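Local coordinates for protein N-acetylglucosamine 2-epimerase (Xylella fastidiosa, PDB 3GT5) that is an isomerase-family protein that probably interconverts N-acyl amino sugars or related sugars at carbon 2, as its N-acylglucosamine 2-epimerase relatives do, at residues M178-L183 / Q250-K255; E196-L201 / L258-Y263; V200-I205 / V266-P271; E314-A319 / M380-E385. One frame throughout, in Å; residues are numbered along the deposited sequence.

How the interactions relate
From the N terminus, four contacts between helices and the turns that join them illustrate how an (alpha/alpha)6 barrel is stitched together. Interaction 1 pairs helix 172-189 with helix 247-263, closing a loop of 66 residues. Before that loop ends, helix 192-211 opens interactions 2 and 3, which share Val200 and Leu201 and close loops of 56 and 60 residues: interaction 2 reaches residues 258-263 of helix 247-263, interaction 3 reaches Trp268 in the link into helix 269-284. Interaction 1 crosses both and touches interaction 2 through Leu183 and Leu260. Interaction 4 follows in series, joining helix 309-326 to helix 377-387 across 60 residues; the salt bridges Lys255-Glu314 and Arg262-Glu385 tie it to interactions 1 and 2.

Interaction 1: residues M178-L183 / Q250-K255; sequences MCEAML and QTEWAK
Cys179 and Trp253 make the principal contact between helix 172-189 and helix 247-263, two neighbouring inner helices of the (alpha/alpha)6 barrel adopted by the N-acylglucosamine 2-epimerase family. The thiol meets the benzo end of the indole, with Cys179 SG 3.8 Å from Trp253 CZ3, while the methylene Cys179 CB lies 3.9 Å from Trp253 CH2. This is a sulfur-aromatic contact of oblique approach: SG stands 5.0 Å from the centroid of the six-membered ring and 65° off its normal. A chi1 of 173° sets SG anti to the Cys179 backbone N and sends it across the gap. Trp253 leaves its own helix directed away from the partner; the indole then reaches back, bringing CZ3 and CH2 to it.

The helices are well separated here, with the CA atoms of Glu180 and Trp253 9.2 Å apart, and no hydrogen bond crosses between the two segments. In a second approach two carboxylates draw near, Glu180 OE1 and Glu252 OE2 being 4.3 Å apart, with no bond between them. Each of the Glu180 oxygens has another partner: OE1 is hydrogen-bonded to His177 ND1 and OE2 pairs with the hydroxyl of Tyr377. Outward from this pair, Glu252 packs against Trp310 and Glu314 of helix 309-326, and Lys255 forms a salt bridge through NZ to Glu314 OE1. The pyrrole side of the indole is tethered too: Trp253 NE1 is hydrogen-bonded to Gln172 OE1.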
loop_
_atom_site.group_PDB
_atom_site.type_symbol
_atom_site.label_atom_id
_atom_site.label_comp_id
_atom_site.label_asym_id
_atom_site.label_seq_id
_atom_site.Cartn_x
_atom_site.Cartn_y
_atom_site.Cartn_z
ATOM N N MET A 178 1.992 -8.154 -1.730
ATOM C CA MET A 178 1.407 -9.387 -2.255
ATOM C C MET A 178 0.492 -10.047 -1.205
ATOM O O MET A 178 -0.535 -10.583 -1.563
ATOM C CB MET A 178 2.474 -10.371 -2.769
ATOM C CG MET A 178 1.898 -11.493 -3.676
ATOM S SD MET A 178 1.098 -10.927 -5.196
ATOM C CE MET A 178 2.609 -10.473 -6.056
ATOM N N CYS A 179 0.837 -9.992 0.079
ATOM C CA CYS A 179 -0.043 -10.515 1.141
ATOM C C CYS A 179 -1.373 -9.749 1.104
ATOM O O CYS A 179 -2.460 -10.353 1.094
ATOM C CB CYS A 179 0.640 -10.445 2.517
ATOM S SG CYS A 179 -0.374 -10.854 3.921
ATOM N N GLU A 180 -1.283 -8.415 1.029
ATOM C CA GLU A 180 -2.447 -7.547 0.875
ATOM C C GLU A 180 -3.299 -7.910 -0.352
ATOM O O GLU A 180 -4.551 -7.987 -0.229
ATOM C CB GLU A 180 -1.946 -6.098 0.758
ATOM C CG GLU A 180 -2.982 -5.064 0.406
ATOM C CD GLU A 180 -2.319 -3.722 -0.041
ATOM O OE1 GLU A 180 -1.065 -3.691 -0.248
ATOM O OE2 GLU A 180 -3.021 -2.689 -0.206
ATOM N N ALA A 181 -2.643 -8.131 -1.511
ATOM C CA ALA A 181 -3.342 -8.480 -2.749
ATOM C C ALA A 181 -3.985 -9.837 -2.648
ATOM O O ALA A 181 -5.097 -10.014 -3.166
ATOM C CB ALA A 181 -2.398 -8.448 -3.993
ATOM N N MET A 182 -3.325 -10.778 -1.952
ATOM C CA MET A 182 -3.874 -12.115 -1.798
ATOM C C MET A 182 -5.102 -12.126 -0.897
ATOM O O MET A 182 -6.066 -12.853 -1.180
ATOM C CB MET A 182 -2.823 -13.126 -1.351
ATOM C CG MET A 182 -1.790 -13.452 -2.421
ATOM S SD MET A 182 -2.427 -14.245 -3.969
ATOM C CE MET A 182 -0.849 -14.243 -4.914
ATOM N N LEU A 183 -5.098 -11.279 0.148
ATOM C CA LEU A 183 -6.273 -11.088 0.968
ATOM C C LEU A 183 -7.441 -10.511 0.160
ATOM O O LEU A 183 -8.577 -11.003 0.261
ATOM C CB LEU A 183 -5.963 -10.215 2.180
ATOM C CG LEU A 183 -5.090 -10.827 3.269
ATOM C CD1 LEU A 183 -4.503 -9.742 4.228
ATOM C CD2 LEU A 183 -5.851 -11.913 4.031
ATOM N N GLN A 250 5.912 -1.689 9.643
ATOM C CA GLN A 250 5.650 -2.511 10.813
ATOM C C GLN A 250 4.148 -2.439 11.119
ATOM O O GLN A 250 3.505 -3.456 11.429
ATOM C CB GLN A 250 6.488 -2.100 12.031
ATOM C CG GLN A 250 7.928 -1.788 11.715
ATOM C CD GLN A 250 8.653 -2.912 11.024
ATOM O OE1 GLN A 250 8.553 -4.067 11.463
ATOM N NE2 GLN A 250 9.448 -2.585 10.007
ATOM N N THR A 251 3.613 -1.209 11.085
ATOM C CA THR A 251 2.191 -1.008 11.369
ATOM C C THR A 251 1.314 -1.560 10.250
ATOM O O THR A 251 0.245 -2.129 10.514
ATOM C CB THR A 251 1.858 0.433 11.718
ATOM O OG1 THR A 251 2.068 1.276 10.570
ATOM C CG2 THR A 251 2.744 0.874 12.947
ATOM N N GLU A 252 1.763 -1.406 9.010
ATOM C CA GLU A 252 1.043 -1.999 7.877
ATOM C C GLU A 252 0.957 -3.501 8.028
ATOM O O GLU A 252 -0.097 -4.089 7.761
ATOM C CB GLU A 252 1.730 -1.636 6.574
ATOM C CG GLU A 252 1.015 -2.079 5.308
ATOM C CD GLU A 252 1.451 -1.333 4.040
ATOM O OE1 GLU A 252 2.381 -0.453 4.048
ATOM O OE2 GLU A 252 0.871 -1.619 2.965
ATOM N N TRP A 253 2.044 -4.145 8.431
ATOM C CA TRP A 253 1.976 -5.593 8.713
ATOM C C TRP A 253 1.013 -5.908 9.867
ATOM O O TRP A 253 0.281 -6.916 9.831
ATOM C CB TRP A 253 3.366 -6.148 9.017
ATOM C CG TRP A 253 4.092 -6.644 7.833
ATOM C CD1 TRP A 253 5.241 -6.140 7.286
ATOM C CD2 TRP A 253 3.709 -7.753 7.012
ATOM N NE1 TRP A 253 5.594 -6.861 6.181
ATOM C CE2 TRP A 253 4.688 -7.878 6.003
ATOM C CE3 TRP A 253 2.627 -8.659 7.040
ATOM C CZ2 TRP A 253 4.622 -8.869 4.991
ATOM C CZ3 TRP A 253 2.572 -9.651 6.042
ATOM C CH2 TRP A 253 3.571 -9.757 5.058
ATOM N N ALA A 254 1.018 -5.086 10.918
ATOM C CA ALA A 254 0.103 -5.282 12.029
ATOM C C ALA A 254 -1.348 -5.293 11.524
ATOM O O ALA A 254 -2.160 -6.162 11.926
ATOM C CB ALA A 254 0.289 -4.236 13.111
ATOM N N LYS A 255 -1.664 -4.372 10.625
ATOM C CA LYS A 255 -2.983 -4.319 9.989
ATOM C C LYS A 255 -3.274 -5.588 9.179
ATOM O O LYS A 255 -4.357 -6.194 9.299
ATOM C CB LYS A 255 -3.066 -3.079 9.111
ATOM C CG LYS A 255 -4.436 -2.826 8.442
ATOM C CD LYS A 255 -4.359 -1.916 7.215
ATOM C CE LYS A 255 -3.707 -2.591 6.045
ATOM N NZ LYS A 255 -3.386 -1.631 5.030
#

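Interaction 2: residues E196-L201 / L258-Y263; sequences ERALVL and LILDRY
Leu260 drives one methyl, CD2, into helix 192-211, where Ala198 and Leu199 receive it. The leucine starts out toward the opposing helix and, with CG anti to the carbonyl carbon (chi1 -79°), the branched end extends across the interface instead of lying along its own helix. Ala198 faces it in return: its CB also points at the partner and comes to 4.1 Å from Leu260 CD2. Leu199 is turned differently. Its side chain leaves along the flank of the helix, and what it offers the methyl is its inner part, with Leu260 CD2 lying 4.0 Å from Leu199 N and 4.3 Å from Leu199 CB.

The closest CA atoms, those of Leu199 and Leu260, are 7.1 Å apart, a spacing to which the small Ala198 beside them probably contributes. Around this point three helices converge on the same leucine, since Leu260 also packs on Leu183 of helix 172-189 and on Leu269 of helix 269-284. The contact thus joins an outer helix of the barrel to residues 258-263 of an inner one, helix 247-263.

Nothing polar passes between the two segments: no hydrogen bond or salt bridge is made, and the contacts are those of methyl and methylene groups, with the backbone N of Leu199 merely abutted. Such a surface implies adhesion by dispersion and exclusion of water, with complementarity of shape, not direction of bonding, setting the fit.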
loop_
_atom_site.group_PDB
_atom_site.type_symbol
_atom_site.label_atom_id
_atom_site.label_comp_id
_atom_site.label_asym_id
_atom_site.label_seq_id
_atom_site.Cartn_x
_atom_site.Cartn_y
_atom_site.Cartn_z
ATOM N N GLU A 196 -4.522 -18.704 1.877
ATOM C CA GLU A 196 -3.445 -19.507 2.415
ATOM C C GLU A 196 -2.066 -18.963 1.989
ATOM O O GLU A 196 -1.113 -18.972 2.787
ATOM C CB GLU A 196 -3.615 -20.965 2.037
ATOM C CG GLU A 196 -4.904 -21.556 2.687
ATOM C CD GLU A 196 -4.869 -21.903 4.172
ATOM O OE1 GLU A 196 -3.818 -21.803 4.855
ATOM O OE2 GLU A 196 -5.964 -22.301 4.683
ATOM N N ARG A 197 -1.981 -18.454 0.790
ATOM C CA ARG A 197 -0.716 -17.838 0.335
ATOM C C ARG A 197 -0.466 -16.576 1.129
ATOM O O ARG A 197 0.685 -16.270 1.498
ATOM C CB ARG A 197 -0.755 -17.588 -1.147
ATOM C CG ARG A 197 0.481 -16.955 -1.734
ATOM C CD ARG A 197 1.735 -17.755 -1.491
ATOM N NE ARG A 197 1.656 -19.134 -1.956
ATOM C CZ ARG A 197 1.956 -19.567 -3.176
ATOM N NH1 ARG A 197 2.315 -18.745 -4.161
ATOM N NH2 ARG A 197 1.873 -20.879 -3.422
ATOM N N ALA A 198 -1.519 -15.807 1.373
ATOM C CA ALA A 198 -1.347 -14.617 2.249
ATOM C C ALA A 198 -0.796 -14.962 3.598
ATOM O O ALA A 198 0.092 -14.275 4.146
ATOM C CB ALA A 198 -2.692 -13.829 2.393
ATOM N N LEU A 199 -1.299 -16.048 4.191
ATOM C CA LEU A 199 -0.847 -16.469 5.500
ATOM C C LEU A 199 0.598 -16.914 5.498
ATOM O O LEU A 199 1.309 -16.611 6.473
ATOM C CB LEU A 199 -1.738 -17.595 6.079
ATOM C CG LEU A 199 -1.363 -18.018 7.514
ATOM C CD1 LEU A 199 -1.579 -16.900 8.535
ATOM C CD2 LEU A 199 -2.126 -19.354 7.910
ATOM N N VAL A 200 0.992 -17.691 4.483
ATOM C CA VAL A 200 2.403 -18.143 4.326
ATOM C C VAL A 200 3.352 -16.909 4.278
ATOM O O VAL A 200 4.347 -16.855 5.018
ATOM C CB VAL A 200 2.637 -19.014 3.079
ATOM C CG1 VAL A 200 4.174 -19.279 2.857
ATOM C CG2 VAL A 200 1.873 -20.358 3.165
ATOM N N LEU A 201 3.002 -15.934 3.463
ATOM C CA LEU A 201 3.813 -14.699 3.316
ATOM C C LEU A 201 3.918 -13.982 4.657
ATOM O O LEU A 201 5.021 -13.569 5.070
ATOM C CB LEU A 201 3.203 -13.758 2.281
ATOM C CG LEU A 201 3.121 -14.191 0.822
ATOM C CD1 LEU A 201 2.346 -13.138 -0.037
ATOM C CD2 LEU A 201 4.514 -14.491 0.211
ATOM N N LEU A 258 -4.037 -8.492 11.378
ATOM C CA LEU A 258 -5.381 -8.389 11.967
ATOM C C LEU A 258 -6.499 -8.657 10.921
ATOM O O LEU A 258 -7.575 -9.135 11.280
ATOM C CB LEU A 258 -5.610 -7.038 12.664
ATOM C CG LEU A 258 -5.191 -6.990 14.140
ATOM C CD1 LEU A 258 -6.181 -7.721 15.109
ATOM C CD2 LEU A 258 -3.819 -7.519 14.341
ATOM N N ILE A 259 -6.234 -8.394 9.668
ATOM C CA ILE A 259 -7.174 -8.790 8.594
ATOM C C ILE A 259 -7.109 -10.325 8.452
ATOM O O ILE A 259 -8.138 -10.975 8.354
ATOM C CB ILE A 259 -6.865 -8.101 7.276
ATOM C CG1 ILE A 259 -7.075 -6.580 7.412
ATOM C CG2 ILE A 259 -7.782 -8.667 6.145
ATOM C CD1 ILE A 259 -6.593 -5.763 6.239
ATOM N N LEU A 260 -5.916 -10.902 8.517
ATOM C CA LEU A 260 -5.809 -12.364 8.480
ATOM C C LEU A 260 -6.565 -13.008 9.629
ATOM O O LEU A 260 -7.210 -14.048 9.448
ATOM C CB LEU A 260 -4.363 -12.811 8.497
ATOM C CG LEU A 260 -3.660 -12.708 7.149
ATOM C CD1 LEU A 260 -2.142 -12.606 7.353
ATOM C CD2 LEU A 260 -4.001 -13.920 6.240
ATOM N N ASP A 261 -6.509 -12.373 10.807
ATOM C CA ASP A 261 -7.126 -12.904 12.036
ATOM C C ASP A 261 -8.663 -12.961 11.935
ATOM O O ASP A 261 -9.344 -13.716 12.673
ATOM C CB ASP A 261 -6.684 -12.037 13.207
ATOM C CG ASP A 261 -7.352 -12.395 14.521
ATOM O OD1 ASP A 261 -6.957 -13.392 15.154
ATOM O OD2 ASP A 261 -8.261 -11.629 14.956
ATOM N N ARG A 262 -9.203 -12.115 11.097
ATOM C CA ARG A 262 -10.617 -12.109 10.748
ATOM C C ARG A 262 -11.052 -13.366 9.965
ATOM O O ARG A 262 -12.202 -13.838 10.115
ATOM C CB ARG A 262 -10.907 -10.826 9.966
ATOM C CG ARG A 262 -12.293 -10.295 9.996
ATOM C CD ARG A 262 -12.417 -9.106 8.996
ATOM N NE ARG A 262 -11.769 -7.906 9.533
ATOM C CZ ARG A 262 -11.288 -6.872 8.841
ATOM N NH1 ARG A 262 -11.316 -6.826 7.520
ATOM N NH2 ARG A 262 -10.746 -5.869 9.506
ATOM N N TYR A 263 -10.154 -13.897 9.129
ATOM C CA TYR A 263 -10.482 -14.980 8.198
ATOM C C TYR A 263 -9.874 -16.322 8.591
ATOM O O TYR A 263 -10.290 -17.373 8.071
ATOM C CB TYR A 263 -10.017 -14.617 6.782
ATOM C CG TYR A 263 -10.677 -13.394 6.222
ATOM C CD1 TYR A 263 -12.055 -13.267 6.203
ATOM C CD2 TYR A 263 -9.913 -12.347 5.722
ATOM C CE1 TYR A 263 -12.650 -12.140 5.709
ATOM C CE2 TYR A 263 -10.504 -11.226 5.218
ATOM C CZ TYR A 263 -11.856 -11.124 5.223
ATOM O OH TYR A 263 -12.397 -9.995 4.718
#

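Interaction 3: residues V200-I205 / V266-P271; sequences VLADRI and VEWLVP
Ala202 and Asp203 lie on a regular turn of helix 192-211, whereas Trp268 facing them belongs to the link that carries the chain from helix 247-263 into helix 269-284. An outer helix of the (alpha/alpha)6 barrel thus meets the entry to the next outer helix. The nearest CA atoms, those of Asp203 and Leu269, are 8.7 Å apart, and the indole of Trp268 bridges the gap between the segments.

Trp268 has CG between its backbone N and carbonyl carbon (chi1 69°), a compact start from which the ring reaches the helix with its benzo end leading. Trp268 CH2 presses close to the main chain, 3.6 Å from Asp203 CA, and the carbonyl carbon of Ala202 sits at the ring edge near its plane. Ala202 CB adds a looser apolar contact, while Asp203 CB lies 3.8 Å from Trp268 CZ2.

Asp203 turns its carboxylate along the helix surface, and both oxygens have cationic partners. OD2 forms a salt bridge with Arg204 NH1 at 2.6 Å, although the hydrogen bond within it is weak, bent to 117°; Val200 CG1 lies over one face of that guanidinium. OD1 pairs with Arg207, whose cation also contacts the indole in a cation-pi interaction. Each face of the Trp268 ring has a neighbour near its rim: Asp203 OD1 at a height of 4.3 Å above one, and Leu269 CD2 at 3.5 Å above the opposite one.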
loop_
_atom_site.group_PDB
_atom_site.type_symbol
_atom_site.label_atom_id
_atom_site.label_comp_id
_atom_site.label_asym_id
_atom_site.label_seq_id
_atom_site.Cartn_x
_atom_site.Cartn_y
_atom_site.Cartn_z
ATOM N N VAL A 200 0.992 -17.691 4.483
ATOM C CA VAL A 200 2.403 -18.143 4.326
ATOM C C VAL A 200 3.352 -16.909 4.278
ATOM O O VAL A 200 4.347 -16.855 5.018
ATOM C CB VAL A 200 2.637 -19.014 3.079
ATOM C CG1 VAL A 200 4.174 -19.279 2.857
ATOM C CG2 VAL A 200 1.873 -20.358 3.165
ATOM N N LEU A 201 3.002 -15.934 3.463
ATOM C CA LEU A 201 3.813 -14.699 3.316
ATOM C C LEU A 201 3.918 -13.982 4.657
ATOM O O LEU A 201 5.021 -13.569 5.070
ATOM C CB LEU A 201 3.203 -13.758 2.281
ATOM C CG LEU A 201 3.121 -14.191 0.822
ATOM C CD1 LEU A 201 2.346 -13.138 -0.037
ATOM C CD2 LEU A 201 4.514 -14.491 0.211
ATOM N N ALA A 202 2.780 -13.801 5.345
ATOM C CA ALA A 202 2.820 -13.201 6.701
ATOM C C ALA A 202 3.704 -13.954 7.705
ATOM O O ALA A 202 4.478 -13.365 8.433
ATOM C CB ALA A 202 1.398 -13.017 7.278
ATOM N N ASP A 203 3.610 -15.272 7.712
ATOM C CA ASP A 203 4.409 -16.071 8.608
ATOM C C ASP A 203 5.907 -15.906 8.310
ATOM O O ASP A 203 6.723 -15.625 9.222
ATOM C CB ASP A 203 4.015 -17.515 8.463
ATOM C CG ASP A 203 4.973 -18.437 9.213
ATOM O OD1 ASP A 203 5.179 -18.228 10.407
ATOM O OD2 ASP A 203 5.608 -19.310 8.550
ATOM N N ARG A 204 6.258 -16.024 7.044
ATOM C CA ARG A 204 7.678 -15.960 6.644
ATOM C C ARG A 204 8.260 -14.581 6.951
ATOM O O ARG A 204 9.374 -14.470 7.486
ATOM C CB ARG A 204 7.859 -16.295 5.173
ATOM C CG ARG A 204 7.533 -17.721 4.790
ATOM C CD ARG A 204 8.302 -18.766 5.567
ATOM N NE ARG A 204 7.969 -20.079 4.982
ATOM C CZ ARG A 204 6.899 -20.795 5.316
ATOM N NH1 ARG A 204 6.095 -20.369 6.274
ATOM N NH2 ARG A 204 6.638 -21.961 4.707
ATOM N N ILE A 205 7.533 -13.533 6.621
ATOM C CA ILE A 205 8.069 -12.166 6.885
ATOM C C ILE A 205 8.012 -11.784 8.391
ATOM O O ILE A 205 9.019 -11.319 8.976
ATOM C CB ILE A 205 7.335 -11.103 6.048
ATOM C CG1 ILE A 205 7.509 -11.334 4.539
ATOM C CG2 ILE A 205 7.812 -9.652 6.433
ATOM C CD1 ILE A 205 8.983 -11.236 3.958
ATOM N N VAL A 266 -6.079 -18.724 14.259
ATOM C CA VAL A 266 -4.717 -19.152 14.628
ATOM C C VAL A 266 -4.164 -18.155 15.680
ATOM O O VAL A 266 -4.424 -16.939 15.596
ATOM C CB VAL A 266 -3.797 -19.340 13.378
ATOM C CG1 VAL A 266 -3.190 -18.032 12.928
ATOM C CG2 VAL A 266 -2.675 -20.368 13.662
ATOM N N GLU A 267 -3.431 -18.650 16.670
ATOM C CA GLU A 267 -3.153 -17.841 17.861
ATOM C C GLU A 267 -2.081 -16.784 17.634
ATOM O O GLU A 267 -2.080 -15.758 18.316
ATOM C CB GLU A 267 -2.784 -18.725 19.087
ATOM N N TRP A 268 -1.181 -17.014 16.683
ATOM C CA TRP A 268 0.019 -16.179 16.615
ATOM C C TRP A 268 -0.168 -14.780 16.026
ATOM O O TRP A 268 0.649 -13.887 16.296
ATOM C CB TRP A 268 1.159 -16.891 15.910
ATOM C CG TRP A 268 1.001 -17.132 14.472
ATOM C CD1 TRP A 268 0.561 -18.269 13.876
ATOM C CD2 TRP A 268 1.332 -16.224 13.399
ATOM N NE1 TRP A 268 0.608 -18.136 12.505
ATOM C CE2 TRP A 268 1.092 -16.896 12.193
ATOM C CE3 TRP A 268 1.887 -14.939 13.350
ATOM C CZ2 TRP A 268 1.348 -16.313 10.953
ATOM C CZ3 TRP A 268 2.118 -14.362 12.124
ATOM C CH2 TRP A 268 1.855 -15.046 10.944
ATOM N N LEU A 269 -1.237 -14.551 15.266
ATOM C CA LEU A 269 -1.351 -13.302 14.517
ATOM C C LEU A 269 -1.394 -12.034 15.399
ATOM O O LEU A 269 -0.626 -11.081 15.170
ATOM C CB LEU A 269 -2.587 -13.362 13.614
ATOM C CG LEU A 269 -2.551 -14.471 12.556
ATOM C CD1 LEU A 269 -4.026 -14.704 11.980
ATOM C CD2 LEU A 269 -1.539 -14.172 11.461
ATOM N N VAL A 270 -2.262 -12.031 16.396
ATOM C CA VAL A 270 -2.474 -10.827 17.208
ATOM C C VAL A 270 -1.232 -10.485 18.032
ATOM O O VAL A 270 -0.824 -9.345 17.997
ATOM C CB VAL A 270 -3.782 -10.870 18.032
ATOM C CG1 VAL A 270 -3.915 -9.581 18.904
ATOM C CG2 VAL A 270 -4.966 -11.026 17.134
ATOM N N PRO A 271 -0.622 -11.444 18.766
ATOM C CA PRO A 271 0.561 -11.082 19.543
ATOM C C PRO A 271 1.703 -10.540 18.657
ATOM O O PRO A 271 2.450 -9.609 19.057
ATOM C CB PRO A 271 0.987 -12.401 20.215
ATOM C CG PRO A 271 -0.180 -13.265 20.166
ATOM C CD PRO A 271 -1.105 -12.809 19.092
#

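Interaction 4: residues E314-A319 / M380-E385; sequences ESLAAA and MGACHE
Ala317 sets its CB directly against Ala382, the two methyl carbons standing 3.9 Å apart, and the same Ala317 CB is 4.0 Å from Ala382 CA. Both side chains point at each other's helix, and their small size permits the CA atoms of Ala317 and Ala382 to come within 5.1 Å, an intimate spacing for two helices. Leu316 flanks the pair. It starts along the side of its helix, and with CG between the backbone N and the carbonyl carbon (chi1 64°) its branch swings forward until CD1 lies 4.2 Å from Ala382 CB. The methyl of Ala382 is therefore touched by both neighbours on helix 309-326.

The contact is wholly apolar, and charged groups are arranged around it. Glu314 OE2 is hydrogen-bonded to His378 ND1, close to the start of helix 377-387, while Glu385, whose carboxylate leads away from helix 309-326, forms a salt bridge through OE2 to Arg262 NH2. Leu316 and Cys383 both rest on Trp339 of the outer helix 329-346. Close alanine packing between adjacent inner helices, backed by an outer one, is consistent with the (alpha/alpha)6 barrel of this epimerase family.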
loop_
_atom_site.group_PDB
_atom_site.type_symbol
_atom_site.label_atom_id
_atom_site.label_comp_id
_atom_site.label_asym_id
_atom_site.label_seq_id
_atom_site.Cartn_x
_atom_site.Cartn_y
_atom_site.Cartn_z
ATOM N N GLU A 314 -1.385 4.123 7.586
ATOM C CA GLU A 314 -1.302 2.680 7.831
ATOM C C GLU A 314 -1.338 2.432 9.344
ATOM O O GLU A 314 -1.915 1.443 9.829
ATOM C CB GLU A 314 -0.026 2.071 7.231
ATOM C CG GLU A 314 -0.017 2.022 5.706
ATOM C CD GLU A 314 -1.115 1.129 5.097
ATOM O OE1 GLU A 314 -1.546 0.126 5.744
ATOM O OE2 GLU A 314 -1.559 1.409 3.965
ATOM N N SER A 315 -0.717 3.365 10.092
ATOM C CA SER A 315 -0.640 3.236 11.500
ATOM C C SER A 315 -1.993 3.437 12.179
ATOM O O SER A 315 -2.323 2.736 13.138
ATOM C CB SER A 315 0.443 4.138 12.095
ATOM O OG SER A 315 1.703 3.787 11.548
ATOM N N LEU A 316 -2.774 4.405 11.728
ATOM C CA LEU A 316 -4.110 4.579 12.328
ATOM C C LEU A 316 -5.044 3.441 11.957
ATOM O O LEU A 316 -5.885 3.065 12.749
ATOM C CB LEU A 316 -4.701 5.988 12.036
ATOM C CG LEU A 316 -5.004 6.393 10.629
ATOM C CD1 LEU A 316 -6.360 5.894 10.198
ATOM C CD2 LEU A 316 -4.890 7.958 10.380
ATOM N N ALA A 317 -4.874 2.834 10.779
ATOM C CA ALA A 317 -5.718 1.696 10.409
ATOM C C ALA A 317 -5.375 0.512 11.307
ATOM O O ALA A 317 -6.283 -0.142 11.880
ATOM C CB ALA A 317 -5.528 1.352 8.897
ATOM N N ALA A 318 -4.072 0.257 11.494
ATOM C CA ALA A 318 -3.614 -0.767 12.417
ATOM C C ALA A 318 -4.134 -0.527 13.856
ATOM O O ALA A 318 -4.589 -1.443 14.475
ATOM C CB ALA A 318 -2.080 -0.859 12.399
ATOM N N ALA A 319 -4.069 0.720 14.338
ATOM C CA ALA A 319 -4.500 1.057 15.707
ATOM C C ALA A 319 -5.975 0.755 15.901
ATOM O O ALA A 319 -6.341 0.182 16.911
ATOM C CB ALA A 319 -4.179 2.526 16.025
ATOM N N MET A 380 -7.312 6.800 1.792
ATOM C CA MET A 380 -8.671 6.279 1.598
ATOM C C MET A 380 -8.788 4.815 1.977
ATOM O O MET A 380 -9.764 4.419 2.624
ATOM C CB MET A 380 -9.148 6.488 0.161
ATOM C CG MET A 380 -9.488 7.972 -0.222
ATOM S SD MET A 380 -10.230 8.236 -1.897
ATOM C CE MET A 380 -8.743 7.889 -2.901
ATOM N N GLY A 381 -7.794 4.022 1.621
ATOM C CA GLY A 381 -7.736 2.612 2.047
ATOM C C GLY A 381 -7.767 2.386 3.561
ATOM O O GLY A 381 -8.419 1.462 4.047
ATOM N N ALA A 382 -7.024 3.206 4.302
ATOM C CA ALA A 382 -7.078 3.180 5.721
ATOM C C ALA A 382 -8.488 3.476 6.236
ATOM O O ALA A 382 -8.966 2.820 7.166
ATOM C CB ALA A 382 -6.059 4.185 6.327
ATOM N N CYS A 383 -9.153 4.459 5.649
ATOM C CA CYS A 383 -10.518 4.819 6.057
ATOM C C CYS A 383 -11.499 3.688 5.724
ATOM O O CYS A 383 -12.364 3.354 6.535
ATOM C CB CYS A 383 -10.975 6.115 5.398
ATOM S SG CYS A 383 -10.037 7.525 6.054
ATOM N N HIS A 384 -11.355 3.083 4.563
ATOM C CA HIS A 384 -12.217 1.944 4.200
ATOM C C HIS A 384 -11.997 0.806 5.173
ATOM O O HIS A 384 -12.956 0.118 5.564
ATOM C CB HIS A 384 -11.954 1.427 2.777
ATOM C CG HIS A 384 -12.397 2.353 1.679
ATOM N ND1 HIS A 384 -13.721 2.653 1.434
ATOM C CD2 HIS A 384 -11.688 3.005 0.725
ATOM C CE1 HIS A 384 -13.810 3.442 0.370
ATOM N NE2 HIS A 384 -12.588 3.693 -0.065
ATOM N N GLU A 385 -10.746 0.582 5.572
ATOM C CA GLU A 385 -10.457 -0.471 6.525
ATOM C C GLU A 385 -11.089 -0.169 7.900
ATOM O O GLU A 385 -11.661 -1.055 8.498
ATOM C CB GLU A 385 -8.947 -0.733 6.703
ATOM C CG GLU A 385 -8.654 -2.068 7.444
ATOM C CD GLU A 385 -9.387 -3.254 6.805
ATOM O OE1 GLU A 385 -9.238 -3.483 5.555
ATOM O OE2 GLU A 385 -10.166 -3.919 7.555
#